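Long-range contacts in ribose 5-phosphate isomerase RpiB (Thermoanaerobacter tengcongensis, PDB 4EGS), which probably dephosphorylates phosphotyrosine in proteins through the N-terminal phosphatase domain described here, with aldose-ketose isomerase activity assigned to the full-length protein: residues G43-G53 with I95-K103; S82-Y93 with L159-S170. All blocks are in the same frame, centred on the assembly; numbering follows the deposited sequence.

Contact 1. Residues G43-G53 with I95-K103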
loop_
_atom_site.group_PDB
_atom_site.type_symbol
_atom_site.label_atom_id
_atom_site.label_comp_id
_atom_site.label_asym_id
_atom_site.label_seq_id
_atom_site.Cartn_x
_atom_site.Cartn_y
_atom_site.Cartn_z
ATOM N N GLY A 43 19.548 -9.690 -15.526
ATOM C CA GLY A 43 20.331 -8.659 -16.182
ATOM C C GLY A 43 19.637 -7.314 -16.292
ATOM O O GLY A 43 20.201 -6.369 -16.842
ATOM N N ASN A 44 18.415 -7.231 -15.770
ATOM C CA ASN A 44 17.639 -5.992 -15.782
ATOM C C ASN A 44 17.495 -5.382 -17.178
ATOM O O ASN A 44 17.754 -4.195 -17.383
ATOM C CB ASN A 44 18.235 -4.972 -14.805
ATOM C CG ASN A 44 17.290 -3.828 -14.511
ATOM O OD1 ASN A 44 16.084 -3.943 -14.724
ATOM N ND2 ASN A 44 17.831 -2.714 -14.029
ATOM N N THR A 45 17.083 -6.205 -18.136
ATOM C CA THR A 45 16.945 -5.767 -19.520
ATOM C C THR A 45 15.550 -6.068 -20.072
ATOM O O THR A 45 14.988 -5.275 -20.828
ATOM C CB THR A 45 18.048 -6.393 -20.420
ATOM O OG1 THR A 45 19.199 -5.540 -20.431
ATOM C CG2 THR A 45 17.568 -6.574 -21.849
ATOM N N CYS A 46 14.983 -7.200 -19.671
ATOM C CA CYS A 46 13.706 -7.637 -20.228
ATOM C C CYS A 46 12.518 -7.516 -19.267
ATOM O O CYS A 46 11.740 -6.570 -19.365
ATOM C CB CYS A 46 13.822 -9.060 -20.784
ATOM S SG CYS A 46 14.959 -9.199 -22.191
ATOM N N ARG A 47 12.380 -8.463 -18.343
ATOM C CA ARG A 47 11.187 -8.530 -17.496
ATOM C C ARG A 47 11.074 -7.379 -16.496
ATOM O O ARG A 47 10.040 -6.716 -16.421
ATOM C CB ARG A 47 11.126 -9.852 -16.729
ATOM C CG ARG A 47 11.682 -11.055 -17.453
ATOM C CD ARG A 47 12.679 -11.753 -16.550
ATOM N NE ARG A 47 12.673 -13.203 -16.695
ATOM C CZ ARG A 47 13.676 -13.988 -16.317
ATOM N NH1 ARG A 47 14.771 -13.458 -15.790
ATOM N NH2 ARG A 47 13.591 -15.300 -16.477
ATOM N N SER A 48 12.127 -7.169 -15.711
ATOM C CA SER A 48 12.132 -6.107 -14.703
ATOM C C SER A 48 11.827 -4.705 -15.249
ATOM O O SER A 48 11.049 -3.975 -14.639
ATOM C CB SER A 48 13.433 -6.109 -13.887
ATOM O OG SER A 48 13.408 -7.123 -12.899
ATOM N N PRO A 49 12.436 -4.319 -16.389
ATOM C CA PRO A 49 12.025 -3.027 -16.949
ATOM C C PRO A 49 10.562 -3.038 -17.384
ATOM O O PRO A 49 9.882 -2.020 -17.267
ATOM C CB PRO A 49 12.933 -2.871 -18.173
ATOM C CG PRO A 49 14.121 -3.707 -17.871
ATOM C CD PRO A 49 13.592 -4.883 -17.112
ATOM N N MET A 50 10.094 -4.181 -17.876
ATOM C CA MET A 50 8.702 -4.331 -18.289
ATOM C C MET A 50 7.767 -4.322 -17.087
ATOM O O MET A 50 6.764 -3.609 -17.076
ATOM C CB MET A 50 8.507 -5.617 -19.100
ATOM C CG MET A 50 9.048 -5.546 -20.521
ATOM S SD MET A 50 9.135 -7.156 -21.337
ATOM C CE MET A 50 7.402 -7.515 -21.587
ATOM N N ALA A 51 8.104 -5.120 -16.077
ATOM C CA ALA A 51 7.318 -5.183 -14.851
ATOM C C ALA A 51 7.246 -3.813 -14.185
ATOM O O ALA A 51 6.197 -3.411 -13.685
ATOM C CB ALA A 51 7.906 -6.208 -13.896
ATOM N N GLU A 52 8.367 -3.101 -14.189
ATOM C CA GLU A 52 8.426 -1.751 -13.646
ATOM C C GLU A 52 7.604 -0.788 -14.494
ATOM O O GLU A 52 6.900 0.074 -13.968
ATOM C CB GLU A 52 9.874 -1.269 -13.590
ATOM C CG GLU A 52 10.037 0.201 -13.258
ATOM C CD GLU A 52 11.432 0.707 -13.552
ATOM O OE1 GLU A 52 11.706 1.896 -13.281
ATOM O OE2 GLU A 52 12.256 -0.084 -14.060
ATOM N N GLY A 53 7.700 -0.949 -15.810
ATOM C CA GLY A 53 7.045 -0.059 -16.750
ATOM C C GLY A 53 5.533 -0.019 -16.637
ATOM O O GLY A 53 4.952 1.049 -16.441
ATOM N N ILE A 95 3.003 2.238 -23.074
ATOM C CA ILE A 95 4.075 2.704 -22.200
ATOM C C ILE A 95 5.401 2.652 -22.956
ATOM O O ILE A 95 5.553 1.880 -23.902
ATOM C CB ILE A 95 4.150 1.888 -20.890
ATOM C CG1 ILE A 95 4.806 2.715 -19.784
ATOM C CG2 ILE A 95 4.891 0.587 -21.105
ATOM C CD1 ILE A 95 4.116 4.039 -19.527
ATOM N N ASP A 96 6.356 3.476 -22.541
ATOM C CA ASP A 96 7.581 3.661 -23.309
ATOM C C ASP A 96 8.762 2.820 -22.826
ATOM O O ASP A 96 9.260 1.971 -23.563
ATOM C CB ASP A 96 7.976 5.138 -23.330
ATOM C CG ASP A 96 8.945 5.465 -24.446
ATOM O OD1 ASP A 96 9.483 4.521 -25.061
ATOM O OD2 ASP A 96 9.165 6.664 -24.716
ATOM N N ILE A 97 9.211 3.089 -21.602
ATOM C CA ILE A 97 10.434 2.509 -21.024
ATOM C C ILE A 97 11.709 2.710 -21.868
ATOM O O ILE A 97 12.717 2.030 -21.662
ATOM C CB ILE A 97 10.261 1.020 -20.561
ATOM C CG1 ILE A 97 10.514 0.016 -21.692
ATOM C CG2 ILE A 97 8.892 0.814 -19.935
ATOM C CD1 ILE A 97 10.635 -1.418 -21.224
ATOM N N SER A 98 11.674 3.673 -22.787
ATOM C CA SER A 98 12.839 3.980 -23.620
ATOM C C SER A 98 14.000 4.539 -22.807
ATOM O O SER A 98 15.155 4.434 -23.218
ATOM C CB SER A 98 12.488 4.976 -24.727
ATOM O OG SER A 98 11.631 4.399 -25.695
ATOM N N ASP A 99 13.690 5.141 -21.663
ATOM C CA ASP A 99 14.713 5.779 -20.839
ATOM C C ASP A 99 15.290 4.867 -19.756
ATOM O O ASP A 99 16.017 5.332 -18.878
ATOM C CB ASP A 99 14.179 7.070 -20.212
ATOM N N HIS A 100 14.979 3.575 -19.816
ATOM C CA HIS A 100 15.535 2.629 -18.851
ATOM C C HIS A 100 16.973 2.258 -19.200
ATOM O O HIS A 100 17.342 2.176 -20.371
ATOM C CB HIS A 100 14.677 1.365 -18.748
ATOM C CG HIS A 100 15.238 0.329 -17.823
ATOM N ND1 HIS A 100 14.988 0.327 -16.468
ATOM C CD2 HIS A 100 16.048 -0.731 -18.058
ATOM C CE1 HIS A 100 15.613 -0.694 -15.909
ATOM N NE2 HIS A 100 16.264 -1.351 -16.851
ATOM N N ARG A 101 17.779 2.045 -18.168
ATOM C CA ARG A 101 19.151 1.597 -18.338
ATOM C C ARG A 101 19.433 0.504 -17.313
ATOM O O ARG A 101 19.027 0.612 -16.155
ATOM C CB ARG A 101 20.122 2.763 -18.157
ATOM C CG ARG A 101 21.114 2.933 -19.299
ATOM C CD ARG A 101 20.742 4.093 -20.212
ATOM N NE ARG A 101 19.482 3.871 -20.916
ATOM C CZ ARG A 101 18.933 4.744 -21.754
ATOM N NH1 ARG A 101 19.531 5.903 -21.993
ATOM N NH2 ARG A 101 17.784 4.460 -22.352
ATOM N N ALA A 102 20.119 -0.552 -17.741
ATOM C CA ALA A 102 20.389 -1.690 -16.867
ATOM C C ALA A 102 21.239 -1.298 -15.662
ATOM O O ALA A 102 22.279 -0.656 -15.805
ATOM C CB ALA A 102 21.056 -2.816 -17.646
ATOM N N LYS A 103 20.782 -1.682 -14.476
ATOM C CA LYS A 103 21.518 -1.411 -13.248
ATOM C C LYS A 103 21.740 -2.710 -12.480
ATOM O O LYS A 103 20.805 -3.491 -12.296
ATOM C CB LYS A 103 20.740 -0.435 -12.364
ATOM C CG LYS A 103 20.051 0.694 -13.108
ATOM C CD LYS A 103 21.003 1.828 -13.438
ATOM C CE LYS A 103 20.251 2.973 -14.094
ATOM N NZ LYS A 103 21.108 4.168 -14.311
#
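His-100 meets Pro-49, Asn-44 and Glu-52, and its side chain illustrates how one ring can brace a phosphate-binding loop from outside. From CB the chain runs with CG anti to the backbone N (chi1 177°), which carries the ring in toward the start of helix 47-61. There His-100 CG lies 4.0 Å from Pro-49 CB, and His-100 CD2 is 3.6 Å from Pro-49 CG. The proline ring thus covers one face of the imidazole, in a CH-pi contact with Pro-49 CG 3.7 Å from the centroid of the His-100 ring. Back toward CB, His-100 ND1 is met obliquely at 3.7 Å by Glu-52 OE2, an oxygen hydrogen-bonded to Ser-70. His-100 CE1 faces the side-chain amide of Asn-44, which stands nearly upright to the imidazole, their planes 81° apart. At the far end His-100 NE2 donates to Asn-44 O over 3.3 Å, with an N-H...O angle of 153° and the acceptor close to the ring plane. Asn-44 has a left-handed backbone conformation, and the bond probably helps to hold this turn of the loop that runs from Cys-41 to Arg-47 and here holds bicarbonate. The pattern is consistent with the Asn-Ser-His network of other low molecular weight phosphatases.

Further along, Ile-97 CG2 packs 3.8 Å from Gly-53 CA, whose lack of a side chain lets the isoleucine reach the helix backbone, while Ile-97 CD1 lies 4.1 Å from Pro-49 CB. The loop 95-103 thereby lies along helix 47-61, between strand 67-72, where Ser-70 touches His-100, and helix 83-93, where Leu-89 touches Ile-95.

Contact 2. Residues S82-Y93 with L159-S170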
loop_
_atom_site.group_PDB
_atom_site.type_symbol
_atom_site.label_atom_id
_atom_site.label_comp_id
_atom_site.label_asym_id
_atom_site.label_seq_id
_atom_site.Cartn_x
_atom_site.Cartn_y
_atom_site.Cartn_z
ATOM N N SER A 82 15.589 -4.229 -23.721
ATOM C CA SER A 82 15.616 -4.813 -25.058
ATOM C C SER A 82 14.601 -4.132 -25.970
ATOM O O SER A 82 13.537 -3.705 -25.520
ATOM C CB SER A 82 15.370 -6.324 -25.008
ATOM O OG SER A 82 14.099 -6.623 -24.461
ATOM N N SER A 83 14.945 -4.023 -27.249
ATOM C CA SER A 83 14.104 -3.330 -28.215
ATOM C C SER A 83 12.749 -4.011 -28.379
ATOM O O SER A 83 11.749 -3.352 -28.660
ATOM C CB SER A 83 14.813 -3.225 -29.565
ATOM O OG SER A 83 15.157 -4.506 -30.062
ATOM N N GLU A 84 12.721 -5.329 -28.203
ATOM C CA GLU A 84 11.467 -6.070 -28.250
ATOM C C GLU A 84 10.577 -5.680 -27.078
ATOM O O GLU A 84 9.388 -5.416 -27.252
ATOM C CB GLU A 84 11.715 -7.579 -28.236
ATOM C CG GLU A 84 12.191 -8.159 -29.556
ATOM C CD GLU A 84 13.696 -8.088 -29.722
ATOM O OE1 GLU A 84 14.194 -8.486 -30.796
ATOM O OE2 GLU A 84 14.380 -7.643 -28.778
ATOM N N ALA A 85 11.163 -5.648 -25.884
ATOM C CA ALA A 85 10.448 -5.233 -24.684
ATOM C C ALA A 85 9.942 -3.806 -24.837
ATOM O O ALA A 85 8.827 -3.482 -24.433
ATOM C CB ALA A 85 11.349 -5.345 -23.467
ATOM N N VAL A 86 10.774 -2.959 -25.434
ATOM C CA VAL A 86 10.426 -1.562 -25.650
ATOM C C VAL A 86 9.297 -1.413 -26.673
ATOM O O VAL A 86 8.466 -0.513 -26.555
ATOM C CB VAL A 86 11.669 -0.722 -26.054
ATOM C CG1 VAL A 86 11.480 -0.054 -27.406
ATOM C CG2 VAL A 86 11.978 0.315 -24.989
ATOM N N GLU A 87 9.253 -2.306 -27.660
ATOM C CA GLU A 87 8.224 -2.222 -28.694
ATOM C C GLU A 87 6.950 -2.970 -28.307
ATOM O O GLU A 87 5.853 -2.549 -28.665
ATOM C CB GLU A 87 8.747 -2.693 -30.058
ATOM C CG GLU A 87 8.993 -4.188 -30.184
ATOM C CD GLU A 87 9.377 -4.592 -31.596
ATOM O OE1 GLU A 87 8.654 -4.212 -32.542
ATOM O OE2 GLU A 87 10.403 -5.284 -31.763
ATOM N N VAL A 88 7.090 -4.067 -27.570
ATOM C CA VAL A 88 5.917 -4.819 -27.135
ATOM C C VAL A 88 5.142 -4.037 -26.075
ATOM O O VAL A 88 3.927 -4.161 -25.964
ATOM C CB VAL A 88 6.274 -6.237 -26.619
ATOM C CG1 VAL A 88 6.981 -6.172 -25.275
ATOM C CG2 VAL A 88 5.025 -7.087 -26.513
ATOM N N LEU A 89 5.848 -3.215 -25.309
ATOM C CA LEU A 89 5.206 -2.407 -24.287
ATOM C C LEU A 89 4.618 -1.146 -24.906
ATOM O O LEU A 89 3.652 -0.587 -24.393
ATOM C CB LEU A 89 6.201 -2.048 -23.185
ATOM C CG LEU A 89 5.981 -2.748 -21.844
ATOM C CD1 LEU A 89 5.864 -4.249 -22.028
ATOM C CD2 LEU A 89 7.101 -2.405 -20.881
ATOM N N LYS A 90 5.205 -0.711 -26.016
ATOM C CA LYS A 90 4.785 0.510 -26.694
ATOM C C LYS A 90 3.494 0.238 -27.471
ATOM O O LYS A 90 2.515 0.980 -27.357
ATOM C CB LYS A 90 5.903 0.991 -27.631
ATOM C CG LYS A 90 5.961 2.492 -27.887
ATOM C CD LYS A 90 6.445 3.230 -26.675
ATOM C CE LYS A 90 7.049 4.549 -27.042
ATOM N NZ LYS A 90 5.991 5.383 -27.650
ATOM N N LYS A 91 3.492 -0.848 -28.239
ATOM C CA LYS A 91 2.348 -1.198 -29.076
ATOM C C LYS A 91 1.156 -1.639 -28.235
ATOM O O LYS A 91 0.039 -1.151 -28.415
ATOM C CB LYS A 91 2.719 -2.305 -30.071
ATOM C CG LYS A 91 3.843 -1.937 -31.027
ATOM C CD LYS A 91 3.893 -2.864 -32.234
ATOM C CE LYS A 91 4.185 -4.300 -31.831
ATOM N NZ LYS A 91 5.547 -4.450 -31.253
ATOM N N GLU A 92 1.403 -2.551 -27.302
ATOM C CA GLU A 92 0.317 -3.182 -26.560
ATOM C C GLU A 92 -0.285 -2.310 -25.460
ATOM O O GLU A 92 -1.506 -2.254 -25.314
ATOM C CB GLU A 92 0.763 -4.528 -25.977
ATOM C CG GLU A 92 1.343 -5.501 -26.997
ATOM C CD GLU A 92 0.402 -5.792 -28.147
ATOM O OE1 GLU A 92 -0.813 -5.949 -27.903
ATOM O OE2 GLU A 92 0.881 -5.862 -29.298
ATOM N N TYR A 93 0.558 -1.630 -24.688
ATOM C CA TYR A 93 0.075 -0.909 -23.511
ATOM C C TYR A 93 0.298 0.603 -23.558
ATOM O O TYR A 93 -0.189 1.332 -22.694
ATOM C CB TYR A 93 0.690 -1.500 -22.240
ATOM C CG TYR A 93 0.502 -2.996 -22.124
ATOM C CD1 TYR A 93 1.566 -3.866 -22.316
ATOM C CD2 TYR A 93 -0.745 -3.538 -21.838
ATOM C CE1 TYR A 93 1.398 -5.234 -22.216
ATOM C CE2 TYR A 93 -0.923 -4.906 -21.737
ATOM C CZ TYR A 93 0.151 -5.748 -21.927
ATOM O OH TYR A 93 -0.018 -7.110 -21.827
ATOM N N LEU A 159 8.498 -11.857 -30.849
ATOM C CA LEU A 159 7.680 -10.860 -30.160
ATOM C C LEU A 159 6.485 -11.451 -29.419
ATOM O O LEU A 159 6.080 -10.935 -28.377
ATOM C CB LEU A 159 7.204 -9.777 -31.132
ATOM C CG LEU A 159 7.833 -8.394 -30.956
ATOM C CD1 LEU A 159 7.117 -7.367 -31.821
ATOM C CD2 LEU A 159 7.813 -7.976 -29.494
ATOM N N GLU A 160 5.922 -12.527 -29.962
ATOM C CA GLU A 160 4.791 -13.200 -29.330
ATOM C C GLU A 160 5.136 -13.684 -27.924
ATOM O O GLU A 160 4.290 -13.674 -27.029
ATOM C CB GLU A 160 4.306 -14.367 -30.191
ATOM C CG GLU A 160 3.261 -13.977 -31.223
ATOM C CD GLU A 160 1.937 -13.597 -30.589
ATOM O OE1 GLU A 160 1.668 -14.049 -29.456
ATOM O OE2 GLU A 160 1.165 -12.847 -31.223
ATOM N N VAL A 161 6.384 -14.102 -27.737
ATOM C CA VAL A 161 6.858 -14.528 -26.426
ATOM C C VAL A 161 6.990 -13.320 -25.507
ATOM O O VAL A 161 6.610 -13.375 -24.337
ATOM C CB VAL A 161 8.212 -15.248 -26.521
ATOM C CG1 VAL A 161 8.599 -15.838 -25.174
ATOM C CG2 VAL A 161 8.159 -16.333 -27.579
ATOM N N TYR A 162 7.536 -12.231 -26.043
ATOM C CA TYR A 162 7.595 -10.965 -25.322
ATOM C C TYR A 162 6.183 -10.496 -25.009
ATOM O O TYR A 162 5.926 -9.918 -23.955
ATOM C CB TYR A 162 8.315 -9.900 -26.151
ATOM C CG TYR A 162 9.817 -9.879 -25.987
ATOM C CD1 TYR A 162 10.637 -10.642 -26.806
ATOM C CD2 TYR A 162 10.416 -9.084 -25.016
ATOM C CE1 TYR A 162 12.011 -10.618 -26.661
ATOM C CE2 TYR A 162 11.788 -9.055 -24.863
ATOM C CZ TYR A 162 12.581 -9.824 -25.687
ATOM O OH TYR A 162 13.948 -9.798 -25.536
ATOM N N LYS A 163 5.272 -10.753 -25.942
ATOM C CA LYS A 163 3.876 -10.368 -25.785
ATOM C C LYS A 163 3.219 -11.166 -24.670
ATOM O O LYS A 163 2.522 -10.607 -23.826
ATOM C CB LYS A 163 3.120 -10.572 -27.099
ATOM C CG LYS A 163 1.700 -10.031 -27.095
ATOM C CD LYS A 163 0.987 -10.291 -28.419
ATOM C CE LYS A 163 1.520 -9.413 -29.549
ATOM N NZ LYS A 163 2.775 -9.926 -30.173
ATOM N N LYS A 164 3.451 -12.475 -24.672
ATOM C CA LYS A 164 2.899 -13.368 -23.660
ATOM C C LYS A 164 3.442 -13.031 -22.272
ATOM O O LYS A 164 2.712 -13.076 -21.282
ATOM C CB LYS A 164 3.212 -14.825 -24.017
ATOM C CG LYS A 164 2.746 -15.845 -22.990
ATOM C CD LYS A 164 1.231 -15.891 -22.901
ATOM C CE LYS A 164 0.611 -16.324 -24.220
ATOM N NZ LYS A 164 0.969 -17.725 -24.576
ATOM N N THR A 165 4.726 -12.691 -22.211
ATOM C CA THR A 165 5.366 -12.309 -20.956
ATOM C C THR A 165 4.805 -10.981 -20.446
ATOM O O THR A 165 4.625 -10.791 -19.240
ATOM C CB THR A 165 6.909 -12.245 -21.107
ATOM O OG1 THR A 165 7.496 -13.392 -20.481
ATOM C CG2 THR A 165 7.485 -10.988 -20.471
ATOM N N ALA A 166 4.509 -10.079 -21.375
ATOM C CA ALA A 166 3.910 -8.794 -21.034
ATOM C C ALA A 166 2.504 -8.953 -20.451
ATOM O O ALA A 166 2.126 -8.242 -19.521
ATOM C CB ALA A 166 3.890 -7.874 -22.250
ATOM N N GLU A 167 1.740 -9.889 -21.004
ATOM C CA GLU A 167 0.384 -10.157 -20.538
ATOM C C GLU A 167 0.395 -10.729 -19.123
ATOM O O GLU A 167 -0.371 -10.290 -18.263
ATOM C CB GLU A 167 -0.314 -11.131 -21.482
ATOM C CG GLU A 167 -0.435 -10.656 -22.917
ATOM C CD GLU A 167 -0.637 -11.817 -23.864
ATOM O OE1 GLU A 167 -0.840 -11.587 -25.074
ATOM O OE2 GLU A 167 -0.587 -12.968 -23.387
ATOM N N GLU A 168 1.266 -11.709 -18.886
ATOM C CA GLU A 168 1.382 -12.319 -17.566
ATOM C C GLU A 168 1.766 -11.274 -16.527
ATOM O O GLU A 168 1.172 -11.208 -15.453
ATOM C CB GLU A 168 2.396 -13.467 -17.570
ATOM C CG GLU A 168 2.662 -14.046 -16.183
ATOM C CD GLU A 168 3.417 -15.363 -16.217
ATOM O OE1 GLU A 168 3.271 -16.115 -17.202
ATOM O OE2 GLU A 168 4.158 -15.647 -15.251
ATOM N N LEU A 169 2.751 -10.449 -16.868
ATOM C CA LEU A 169 3.200 -9.373 -15.991
ATOM C C LEU A 169 2.072 -8.394 -15.682
ATOM O O LEU A 169 1.890 -7.987 -14.535
ATOM C CB LEU A 169 4.385 -8.638 -16.623
ATOM C CG LEU A 169 5.723 -8.722 -15.886
ATOM C CD1 LEU A 169 5.919 -10.094 -15.259
ATOM C CD2 LEU A 169 6.865 -8.404 -16.838
ATOM N N SER A 170 1.316 -8.022 -16.710
ATOM C CA SER A 170 0.199 -7.098 -16.546
ATOM C C SER A 170 -0.879 -7.692 -15.648
ATOM O O SER A 170 -1.516 -6.979 -14.873
ATOM C CB SER A 170 -0.396 -6.730 -17.906
ATOM O OG SER A 170 0.567 -6.098 -18.730
HETATM O O HOH W 1 3.518 -6.848 -29.921
#
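The carbonyl oxygen of Ala-166, beside the phenol of Tyr-93, accepts from Ser-170 N one helical turn on; less certainly, in the conformer of Ser-170 modelled here, one of two, Ser-170 OG also donates to Ala-166 O, from the opposite face of the carbonyl plane. Ala-166 CB sits at the edge of the Tyr-93 ring, 3.6 Å from Tyr-93 CE1, and Ser-170 OG over a face.

At the other end of the interface Glu-84 CB sits almost straight above the Tyr-162 ring, 3.3 Å from its centroid, in a CH-pi contact. A bend (chi2 87°) turns the glutamate chain back, and the carboxylate plane is inclined 20° to that of the ring. Ser-82, the N-cap of helix 83-93, uses OG for two weak bonds, accepting from Ala-85 N and donating to Tyr-162 OH at 3.4 Å. Tyr-162 also touches Cys-46 of the bicarbonate-holding loop and lies about 6 Å, side chain to side chain, from Asp-153, the predicted proton donor.

At the start of helix 159-179, Leu-159 enters as a knob among Glu-84, Glu-87, Val-88 and Lys-91. Leu-159 CD2 meets Val-88 CB at 3.7 Å, while CD1 comes tip to tip with Lys-91 NZ, an ammonium group paired with Glu-87. Midway, Val-88 sets CG2 3.6 Å from Lys-163 CA. The axes of the two helices cross at -61° and approach to 9.5 Å.

On the outer rim Glu-92 OE2 and Lys-163 NZ stay 4.6 Å apart, and a water bridges them, its link to the lysine weak. The chemistry implies that apolar and aromatic packing joins these helices; the charged side chains find salt-bridge partners mainly within each helix, their charged ends toward the rim, while their aliphatic parts share in the packing.

In the fold
Contacts 1 and 2 lie side by side in one phosphatase domain, their centres about 11 Å apart. Their segments alternate along the chain, in the order 43-53, 82-93, 95-103 and 159-170. The two contacts also touch, and backbone pairs join them directly: Thr-45 O lies 3.1 Å from Ser-82 N, and Ile-95 N lies 3.2 Å from Leu-89 O, both probable hydrogen bonds. Met-50 of helix 47-61 forms a shared wedge, touching Ala-85, Leu-89, Thr-165 and Ala-166. Packing of helices 83-93 and 159-179 is thus linked to the loop bearing the predicted catalytic Arg-47, which follows the strand ending at Cys-41 in the four-stranded parallel sheet.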